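Local structure of phenazine biosynthesis protein PhzF family (Enterococcus faecalis, 1S7J) at residues I68-A79 against L93-L102; E109-Y117 against V239-T249. The protein probably acts as an isomerase of the PhzF family, which shares the diaminopimelate epimerase-like fold. All blocks are in the same frame, centred on the assembly; numbering follows the deposited sequence.

Contact 1: residues I68-A79 against L93-L102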
loop_
_atom_site.group_PDB
_atom_site.type_symbol
_atom_site.label_atom_id
_atom_site.label_comp_id
_atom_site.label_asym_id
_atom_site.label_seq_id
_atom_site.Cartn_x
_atom_site.Cartn_y
_atom_site.Cartn_z
ATOM N N ILE A 68 -1.846 13.238 -3.229
ATOM C CA ILE A 68 -2.902 12.268 -3.049
ATOM C C ILE A 68 -3.493 12.311 -1.610
ATOM O O ILE A 68 -2.868 12.822 -0.690
ATOM C CB ILE A 68 -2.411 10.835 -3.445
ATOM C CG1 ILE A 68 -3.580 9.784 -3.326
ATOM C CG2 ILE A 68 -1.202 10.430 -2.603
ATOM C CD1 ILE A 68 -4.859 10.094 -4.115
ATOM N N ASP A 69 -4.725 11.805 -1.477
ATOM C CA ASP A 69 -5.435 11.778 -0.185
ATOM C C ASP A 69 -4.793 10.872 0.841
ATOM O O ASP A 69 -4.928 11.097 2.042
ATOM C CB ASP A 69 -6.888 11.309 -0.376
ATOM C CG ASP A 69 -7.723 12.273 -1.187
ATOM O OD1 ASP A 69 -7.867 13.448 -0.771
ATOM O OD2 ASP A 69 -8.252 11.848 -2.237
ATOM N N LEU A 70 -4.123 9.806 0.373
ATOM C CA LEU A 70 -3.514 8.859 1.285
ATOM C C LEU A 70 -2.829 7.701 0.548
ATOM O O LEU A 70 -3.281 7.299 -0.532
ATOM C CB LEU A 70 -4.636 8.275 2.171
ATOM C CG LEU A 70 -4.284 7.554 3.470
ATOM C CD1 LEU A 70 -5.452 7.691 4.428
ATOM C CD2 LEU A 70 -3.947 6.078 3.240
ATOM N N CYS A 71 -1.731 7.214 1.106
ATOM C CA CYS A 71 -1.041 6.037 0.567
ATOM C C CYS A 71 -0.363 5.301 1.712
ATOM O O CYS A 71 0.471 5.856 2.427
ATOM C CB CYS A 71 -0.076 6.368 -0.606
ATOM S SG CYS A 71 -0.736 5.825 -2.235
ATOM N N GLY A 72 -0.809 4.069 1.926
ATOM C CA GLY A 72 -0.315 3.237 3.007
ATOM C C GLY A 72 1.163 2.918 3.133
ATOM O O GLY A 72 1.737 3.094 4.212
ATOM N N HIS A 73 1.778 2.401 2.075
ATOM C CA HIS A 73 3.194 2.043 2.144
ATOM C C HIS A 73 4.078 3.238 2.474
ATOM O O HIS A 73 5.101 3.090 3.130
ATOM C CB HIS A 73 3.656 1.366 0.844
ATOM C CG HIS A 73 3.678 2.271 -0.334
ATOM N ND1 HIS A 73 4.850 2.671 -0.943
ATOM C CD2 HIS A 73 2.674 2.893 -1.007
ATOM C CE1 HIS A 73 4.567 3.498 -1.940
ATOM N NE2 HIS A 73 3.257 3.650 -1.993
ATOM N N ALA A 74 3.666 4.417 2.028
ATOM C CA ALA A 74 4.406 5.647 2.274
ATOM C C ALA A 74 4.241 6.121 3.708
ATOM O O ALA A 74 5.040 6.931 4.200
ATOM C CB ALA A 74 3.952 6.736 1.309
ATOM N N THR A 75 3.164 5.696 4.347
ATOM C CA THR A 75 2.914 6.060 5.719
ATOM C C THR A 75 3.787 5.157 6.576
ATOM O O THR A 75 4.425 5.608 7.529
ATOM C CB THR A 75 1.410 5.916 6.072
ATOM O OG1 THR A 75 0.684 6.969 5.444
ATOM C CG2 THR A 75 1.184 6.021 7.566
ATOM N N LEU A 76 3.842 3.887 6.208
ATOM C CA LEU A 76 4.649 2.919 6.907
ATOM C C LEU A 76 6.101 3.343 6.807
ATOM O O LEU A 76 6.857 3.254 7.772
ATOM C CB LEU A 76 4.453 1.534 6.278
ATOM C CG LEU A 76 5.139 0.310 6.892
ATOM C CD1 LEU A 76 4.399 -0.929 6.485
ATOM C CD2 LEU A 76 6.612 0.230 6.485
ATOM N N ALA A 77 6.485 3.811 5.614
ATOM C CA ALA A 77 7.835 4.261 5.350
ATOM C C ALA A 77 8.191 5.432 6.223
ATOM O O ALA A 77 9.249 5.444 6.840
ATOM C CB ALA A 77 7.992 4.626 3.868
ATOM N N THR A 78 7.314 6.432 6.269
ATOM C CA THR A 78 7.535 7.622 7.092
ATOM C C THR A 78 7.657 7.248 8.549
ATOM O O THR A 78 8.384 7.889 9.301
ATOM C CB THR A 78 6.413 8.600 6.957
ATOM O OG1 THR A 78 6.302 9.020 5.604
ATOM C CG2 THR A 78 6.664 9.817 7.819
ATOM N N ALA A 79 6.893 6.247 8.960
ATOM C CA ALA A 79 6.912 5.774 10.321
ATOM C C ALA A 79 8.272 5.130 10.580
ATOM O O ALA A 79 8.941 5.423 11.582
ATOM C CB ALA A 79 5.794 4.745 10.537
ATOM N N LEU A 93 3.085 5.998 16.651
ATOM C CA LEU A 93 3.244 7.308 16.025
ATOM C C LEU A 93 1.855 7.848 15.596
ATOM O O LEU A 93 1.031 7.104 15.059
ATOM C CB LEU A 93 4.163 7.163 14.801
ATOM C CG LEU A 93 5.417 8.028 14.620
ATOM C CD1 LEU A 93 5.745 8.826 15.870
ATOM C CD2 LEU A 93 6.583 7.127 14.215
ATOM N N HIS A 94 1.617 9.129 15.838
ATOM C CA HIS A 94 0.345 9.745 15.492
ATOM C C HIS A 94 0.523 10.819 14.441
ATOM O O HIS A 94 1.289 11.760 14.637
ATOM C CB HIS A 94 -0.307 10.348 16.751
ATOM C CG HIS A 94 -0.556 9.345 17.836
ATOM N ND1 HIS A 94 -1.431 8.285 17.682
ATOM C CD2 HIS A 94 0.002 9.200 19.059
ATOM C CE1 HIS A 94 -1.393 7.528 18.765
ATOM N NE2 HIS A 94 -0.536 8.054 19.614
ATOM N N PHE A 95 -0.179 10.687 13.325
ATOM C CA PHE A 95 -0.080 11.655 12.246
ATOM C C PHE A 95 -1.352 12.464 12.089
ATOM O O PHE A 95 -2.427 12.012 12.455
ATOM C CB PHE A 95 0.224 10.939 10.922
ATOM C CG PHE A 95 1.490 10.143 10.934
ATOM C CD1 PHE A 95 2.726 10.766 10.727
ATOM C CD2 PHE A 95 1.460 8.775 11.135
ATOM C CE1 PHE A 95 3.913 10.028 10.722
ATOM C CE2 PHE A 95 2.640 8.020 11.133
ATOM C CZ PHE A 95 3.870 8.653 10.927
ATOM N N THR A 96 -1.222 13.675 11.534
ATOM C CA THR A 96 -2.371 14.528 11.296
ATOM C C THR A 96 -2.529 14.878 9.804
ATOM O O THR A 96 -2.292 15.990 9.381
ATOM C CB THR A 96 -2.370 15.808 12.152
ATOM O OG1 THR A 96 -1.272 16.664 11.813
ATOM C CG2 THR A 96 -2.273 15.443 13.604
ATOM N N SER A 97 -2.965 13.891 9.034
ATOM C CA SER A 97 -3.143 14.078 7.600
ATOM C C SER A 97 -4.379 14.882 7.193
ATOM O O SER A 97 -5.083 15.456 8.026
ATOM C CB SER A 97 -3.169 12.731 6.899
ATOM O OG SER A 97 -4.329 11.986 7.222
ATOM N N GLN A 98 -4.595 14.972 5.874
ATOM C CA GLN A 98 -5.743 15.673 5.365
ATOM C C GLN A 98 -6.947 14.730 5.427
ATOM O O GLN A 98 -8.088 15.164 5.402
ATOM C CB GLN A 98 -5.477 16.265 3.949
ATOM C CG GLN A 98 -5.210 15.267 2.829
ATOM C CD GLN A 98 -5.067 15.953 1.467
ATOM O OE1 GLN A 98 -4.388 16.974 1.341
ATOM N NE2 GLN A 98 -5.744 15.402 0.460
ATOM N N SER A 99 -6.661 13.433 5.568
ATOM C CA SER A 99 -7.673 12.387 5.695
ATOM C C SER A 99 -7.858 11.959 7.170
ATOM O O SER A 99 -8.223 10.804 7.454
ATOM C CB SER A 99 -7.258 11.188 4.860
ATOM O OG SER A 99 -7.061 11.605 3.525
ATOM N N GLY A 100 -7.635 12.899 8.074
ATOM C CA GLY A 100 -7.778 12.632 9.488
ATOM C C GLY A 100 -6.618 11.909 10.127
ATOM O O GLY A 100 -5.764 11.367 9.441
ATOM N N PRO A 101 -6.592 11.856 11.470
ATOM C CA PRO A 101 -5.542 11.201 12.247
ATOM C C PRO A 101 -5.254 9.766 11.832
ATOM O O PRO A 101 -6.166 8.979 11.565
ATOM C CB PRO A 101 -6.080 11.279 13.680
ATOM C CG PRO A 101 -7.573 11.344 13.486
ATOM C CD PRO A 101 -7.665 12.323 12.355
ATOM N N LEU A 102 -3.962 9.443 11.790
ATOM C CA LEU A 102 -3.475 8.125 11.415
ATOM C C LEU A 102 -2.497 7.682 12.491
ATOM O O LEU A 102 -1.837 8.518 13.114
ATOM C CB LEU A 102 -2.749 8.208 10.075
ATOM C CG LEU A 102 -3.493 8.882 8.928
ATOM C CD1 LEU A 102 -2.537 9.240 7.822
ATOM C CD2 LEU A 102 -4.582 7.959 8.432
#
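F95 leans its ring against helix 72-79, and the far end of the ring does most of the touching. With CG beside the backbone N and anti to the carbonyl carbon (chi1 -59°), CB and CG carry the ring off the strand toward the helix. CE1 meets the T78 methyl, CG2, at 4.0 Å, and CE2 lies 4.3 Å from CG2 of T75. CZ, at the tip, points its edge at the backbone of A79, whose CA sits near the ring plane 4.2 Å away. The T78 methyl is steered there by its own hydroxyl: OG1 bonds back to A74 O at 2.8 Å, nearly in line with the C=O, leaving CG2 anti to the backbone N. T75 is fixed from elsewhere, its OG1 bonded to W61. Two residues earlier in the strand than F95, L93 CD2 rests on A79 O. The axis of helix 72-79 runs at 126° to that of strand 93-97, a helix packed against a curved sheet as in the diaminopimelate epimerase-like fold; V104 of the paired strand and V23 extend the apolar surroundings. At the other end, the turn of the 93-102 hairpin closes on the loop before the helix. The L70 and L102 side chains run past each other in opposite directions, CD1 of L70 meeting CD2 of L102; L70 CD1 also touches CB of S99. S99 OG donates a 2.6 Å bond to D69 O, tilted 34° from the carbonyl plane, while Q98 NE2 makes a weak bond to OD1 of the poorly ordered, exposed D69. S97 OG ties the turn to G100 O at 2.7 Å.

Contact 2: residues E109-Y117 against V239-T249; sequences EYYYLDFPY and VKENRVIIGGT
L113 and F115 pack with V244 and I246 on the buried face of this antiparallel strand pair. I246 CG1 stands between its backbone N and carbonyl carbon (chi1 59°), and the extended chain beyond it brings CD1 to the edge of the F115 ring, 3.3 Å from CE2. F115 CB touches V244 CG2, and L113 CB meets I246 CG1. I211 of helix 207-218 touches V244 and I246. Beneath these side chains the backbone ladder is straightest at F115 and V244, whose reciprocal N-to-O bonds are both 2.7 Å; it continues through L113 with I246 and Y111 with G248. Strand 110-116 lies between strand 100-107, its other partner, and strand 243-259, an antiparallel run among the mixed strands of the diaminopimelate epimerase-like fold. The face bearing Y112, D114 and I245 is more open. G247 has no side chain, and its CA sits over the face of the Y112 ring, 3.9 Å from the centroid, while I245 CG2 comes to the ring edge. I245 CD1 lies against D114 CB. D114 OD1 takes a salt bridge from R243 NH1 at 2.9 Å, met nearly along its C-O axis, with a weaker bond from NE. R243 bends at chi2 (68°), which lays one guanidinium face over the F115-P116 peptide; P116 N is 3.6 Å above its plane. At the strand ends, partly exposed aromatic rings cover the other segment. T249 CG2 stands over the centre of the Y110 ring in a CH-pi contact. Y117 CB lies 3.3 Å from R243 N, at the end of the type II turn K240-R243, and V239 CG1, in the strand just before that turn, meets the ring edge in plane, beside CE2.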
loop_
_atom_site.group_PDB
_atom_site.type_symbol
_atom_site.label_atom_id
_atom_site.label_comp_id
_atom_site.label_asym_id
_atom_site.label_seq_id
_atom_site.Cartn_x
_atom_site.Cartn_y
_atom_site.Cartn_z
ATOM N N GLU A 109 10.244 -5.668 14.422
ATOM C CA GLU A 109 10.602 -5.031 13.150
ATOM C C GLU A 109 9.393 -4.808 12.233
ATOM O O GLU A 109 9.543 -4.566 11.030
ATOM C CB GLU A 109 11.695 -5.839 12.416
ATOM C CG GLU A 109 12.995 -5.086 12.082
ATOM C CD GLU A 109 14.052 -5.111 13.212
ATOM O OE1 GLU A 109 15.178 -5.605 12.963
ATOM O OE2 GLU A 109 13.764 -4.627 14.329
ATOM N N TYR A 110 8.186 -4.917 12.792
ATOM C CA TYR A 110 6.986 -4.691 12.018
ATOM C C TYR A 110 6.342 -3.391 12.374
ATOM O O TYR A 110 6.519 -2.871 13.473
ATOM C CB TYR A 110 5.997 -5.823 12.181
ATOM C CG TYR A 110 6.368 -7.076 11.450
ATOM C CD1 TYR A 110 7.373 -7.918 11.935
ATOM C CD2 TYR A 110 5.703 -7.449 10.276
ATOM C CE1 TYR A 110 7.705 -9.101 11.278
ATOM C CE2 TYR A 110 6.027 -8.631 9.608
ATOM C CZ TYR A 110 7.026 -9.455 10.114
ATOM O OH TYR A 110 7.333 -10.625 9.466
ATOM N N TYR A 111 5.654 -2.818 11.393
ATOM C CA TYR A 111 4.936 -1.558 11.527
ATOM C C TYR A 111 3.491 -1.882 11.139
ATOM O O TYR A 111 3.243 -2.553 10.128
ATOM C CB TYR A 111 5.565 -0.489 10.609
ATOM C CG TYR A 111 7.051 -0.316 10.895
ATOM C CD1 TYR A 111 7.975 -1.270 10.451
ATOM C CD2 TYR A 111 7.512 0.704 11.745
ATOM C CE1 TYR A 111 9.306 -1.235 10.858
ATOM C CE2 TYR A 111 8.856 0.746 12.153
ATOM C CZ TYR A 111 9.739 -0.238 11.712
ATOM O OH TYR A 111 11.012 -0.278 12.186
ATOM N N TYR A 112 2.560 -1.496 11.997
ATOM C CA TYR A 112 1.152 -1.785 11.786
ATOM C C TYR A 112 0.262 -0.625 11.398
ATOM O O TYR A 112 0.257 0.422 12.046
ATOM C CB TYR A 112 0.588 -2.497 13.015
ATOM C CG TYR A 112 1.267 -3.810 13.286
ATOM C CD1 TYR A 112 2.532 -3.854 13.893
ATOM C CD2 TYR A 112 0.674 -5.018 12.906
ATOM C CE1 TYR A 112 3.189 -5.074 14.107
ATOM C CE2 TYR A 112 1.317 -6.238 13.116
ATOM C CZ TYR A 112 2.571 -6.265 13.712
ATOM O OH TYR A 112 3.207 -7.466 13.898
ATOM N N LEU A 113 -0.447 -0.803 10.298
ATOM C CA LEU A 113 -1.373 0.190 9.795
ATOM C C LEU A 113 -2.764 -0.377 9.952
ATOM O O LEU A 113 -2.949 -1.604 9.938
ATOM C CB LEU A 113 -1.100 0.482 8.322
ATOM C CG LEU A 113 0.112 1.330 7.928
ATOM C CD1 LEU A 113 1.393 0.771 8.492
ATOM C CD2 LEU A 113 0.185 1.362 6.417
ATOM N N ASP A 114 -3.742 0.487 10.092
ATOM C CA ASP A 114 -5.133 0.071 10.259
ATOM C C ASP A 114 -5.993 0.584 9.118
ATOM O O ASP A 114 -5.868 1.737 8.696
ATOM C CB ASP A 114 -5.684 0.599 11.592
ATOM C CG ASP A 114 -5.545 2.108 11.717
ATOM O OD1 ASP A 114 -6.477 2.832 11.306
ATOM O OD2 ASP A 114 -4.489 2.573 12.201
ATOM N N PHE A 115 -6.879 -0.268 8.626
ATOM C CA PHE A 115 -7.772 0.114 7.535
ATOM C C PHE A 115 -9.200 -0.325 7.824
ATOM O O PHE A 115 -9.428 -1.275 8.573
ATOM C CB PHE A 115 -7.303 -0.507 6.210
ATOM C CG PHE A 115 -6.055 0.101 5.667
ATOM C CD1 PHE A 115 -6.104 1.274 4.911
ATOM C CD2 PHE A 115 -4.814 -0.499 5.899
ATOM C CE1 PHE A 115 -4.943 1.841 4.399
ATOM C CE2 PHE A 115 -3.655 0.056 5.395
ATOM C CZ PHE A 115 -3.713 1.232 4.638
ATOM N N PRO A 116 -10.196 0.388 7.249
ATOM C CA PRO A 116 -11.610 0.046 7.461
ATOM C C PRO A 116 -11.955 -1.378 7.020
ATOM O O PRO A 116 -11.415 -1.874 6.044
ATOM C CB PRO A 116 -12.344 1.095 6.613
ATOM C CG PRO A 116 -11.287 1.557 5.604
ATOM C CD PRO A 116 -10.064 1.617 6.450
ATOM N N TYR A 117 -12.834 -2.037 7.786
ATOM C CA TYR A 117 -13.270 -3.407 7.463
ATOM C C TYR A 117 -14.373 -3.296 6.421
ATOM O O TYR A 117 -15.527 -3.000 6.752
ATOM C CB TYR A 117 -13.815 -4.107 8.727
ATOM C CG TYR A 117 -14.157 -5.589 8.558
ATOM C CD1 TYR A 117 -15.266 -5.997 7.795
ATOM C CD2 TYR A 117 -13.381 -6.573 9.171
ATOM C CE1 TYR A 117 -15.581 -7.353 7.652
ATOM C CE2 TYR A 117 -13.692 -7.929 9.032
ATOM C CZ TYR A 117 -14.786 -8.312 8.271
ATOM O OH TYR A 117 -15.060 -9.646 8.108
ATOM N N VAL A 239 -7.952 -9.371 11.950
ATOM C CA VAL A 239 -9.316 -8.916 11.858
ATOM C C VAL A 239 -9.826 -8.461 13.217
ATOM O O VAL A 239 -9.702 -9.179 14.210
ATOM C CB VAL A 239 -10.260 -10.016 11.322
ATOM C CG1 VAL A 239 -11.678 -9.478 11.195
ATOM C CG2 VAL A 239 -9.769 -10.526 9.985
ATOM N N LYS A 240 -10.300 -7.237 13.256
ATOM C CA LYS A 240 -10.879 -6.658 14.448
ATOM C C LYS A 240 -12.316 -6.355 14.042
ATOM O O LYS A 240 -12.696 -6.451 12.857
ATOM C CB LYS A 240 -10.158 -5.337 14.818
ATOM C CG LYS A 240 -8.865 -5.506 15.631
ATOM C CD LYS A 240 -8.094 -4.179 15.744
ATOM C CE LYS A 240 -8.963 -3.021 16.261
ATOM N NZ LYS A 240 -8.298 -1.675 16.154
ATOM N N GLU A 241 -13.149 -5.979 15.002
ATOM C CA GLU A 241 -14.538 -5.711 14.737
ATOM C C GLU A 241 -14.518 -4.385 14.011
ATOM O O GLU A 241 -13.997 -3.407 14.639
ATOM C CB GLU A 241 -15.156 -5.524 16.083
ATOM C CG GLU A 241 -15.823 -6.748 16.633
ATOM C CD GLU A 241 -14.846 -7.905 16.825
ATOM O OE1 GLU A 241 -14.098 -7.885 17.821
ATOM O OE2 GLU A 241 -14.834 -8.829 15.984
ATOM N N ASN A 242 -15.008 -4.218 12.764
ATOM C CA ASN A 242 -15.065 -2.979 12.002
ATOM C C ASN A 242 -13.684 -2.318 11.673
ATOM O O ASN A 242 -13.618 -1.106 11.401
ATOM C CB ASN A 242 -15.955 -1.965 12.716
ATOM C CG ASN A 242 -16.886 -1.255 11.749
ATOM O OD1 ASN A 242 -17.648 -1.909 11.027
ATOM N ND2 ASN A 242 -16.828 0.080 11.726
ATOM N N ARG A 243 -12.629 -3.126 11.611
ATOM C CA ARG A 243 -11.297 -2.603 11.280
ATOM C C ARG A 243 -10.321 -3.756 11.006
ATOM O O ARG A 243 -10.451 -4.832 11.586
ATOM C CB ARG A 243 -10.770 -1.734 12.450
ATOM C CG ARG A 243 -9.778 -0.639 12.044
ATOM C CD ARG A 243 -10.450 0.455 11.212
ATOM N NE ARG A 243 -9.484 1.453 10.745
ATOM C CZ ARG A 243 -9.814 2.611 10.164
ATOM N NH1 ARG A 243 -8.858 3.452 9.773
ATOM N NH2 ARG A 243 -11.087 2.932 9.976
ATOM N N VAL A 244 -9.402 -3.553 10.053
ATOM C CA VAL A 244 -8.386 -4.579 9.745
ATOM C C VAL A 244 -6.992 -3.993 9.929
ATOM O O VAL A 244 -6.768 -2.791 9.695
ATOM C CB VAL A 244 -8.532 -5.168 8.318
ATOM C CG1 VAL A 244 -9.822 -5.945 8.206
ATOM C CG2 VAL A 244 -8.467 -4.079 7.280
ATOM N N ILE A 245 -6.064 -4.836 10.374
ATOM C CA ILE A 245 -4.684 -4.423 10.633
ATOM C C ILE A 245 -3.659 -5.156 9.771
ATOM O O ILE A 245 -3.690 -6.385 9.665
ATOM C CB ILE A 245 -4.299 -4.699 12.101
ATOM C CG1 ILE A 245 -5.349 -4.121 13.050
ATOM C CG2 ILE A 245 -2.912 -4.131 12.402
ATOM C CD1 ILE A 245 -5.531 -2.626 12.941
ATOM N N ILE A 246 -2.766 -4.393 9.141
ATOM C CA ILE A 246 -1.697 -4.988 8.333
ATOM C C ILE A 246 -0.347 -4.574 8.897
ATOM O O ILE A 246 -0.125 -3.391 9.210
ATOM C CB ILE A 246 -1.763 -4.573 6.828
ATOM C CG1 ILE A 246 -1.668 -3.059 6.678
ATOM C CG2 ILE A 246 -3.013 -5.107 6.194
ATOM C CD1 ILE A 246 -1.709 -2.594 5.257
ATOM N N GLY A 247 0.541 -5.536 9.062
ATOM C CA GLY A 247 1.861 -5.240 9.578
ATOM C C GLY A 247 2.928 -5.662 8.602
ATOM O O GLY A 247 2.861 -6.764 8.057
ATOM N N GLY A 248 3.914 -4.810 8.373
ATOM C CA GLY A 248 4.974 -5.172 7.445
ATOM C C GLY A 248 6.338 -4.637 7.804
ATOM O O GLY A 248 6.449 -3.651 8.538
ATOM N N THR A 249 7.383 -5.322 7.336
ATOM C CA THR A 249 8.759 -4.895 7.576
ATOM C C THR A 249 9.131 -3.780 6.585
ATOM O O THR A 249 8.286 -3.320 5.823
ATOM C CB THR A 249 9.772 -6.083 7.449
ATOM O OG1 THR A 249 9.584 -6.767 6.198
ATOM C CG2 THR A 249 9.569 -7.069 8.589
#

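In the fold
The two contacts follow one another along the chain, contact 1 closing before contact 2 opens, with centres about 13 Å apart. The hairpin strand 100-107 of contact 1 pairs antiparallel with strand 110-116 of contact 2, which in turn pairs with the late strand 243-259, so residues far apart in sequence join one region of sheet. Helix 72-85 connects them physically: L76, which faces away from the 93-102 hairpin, packs on Y111 and L113, its CB 3.9 Å from L113 CD1. The start of the same helix carries H73, hydrogen-bonded to E46, the predicted active-site residue, which places contact 1 beside the probable catalytic centre.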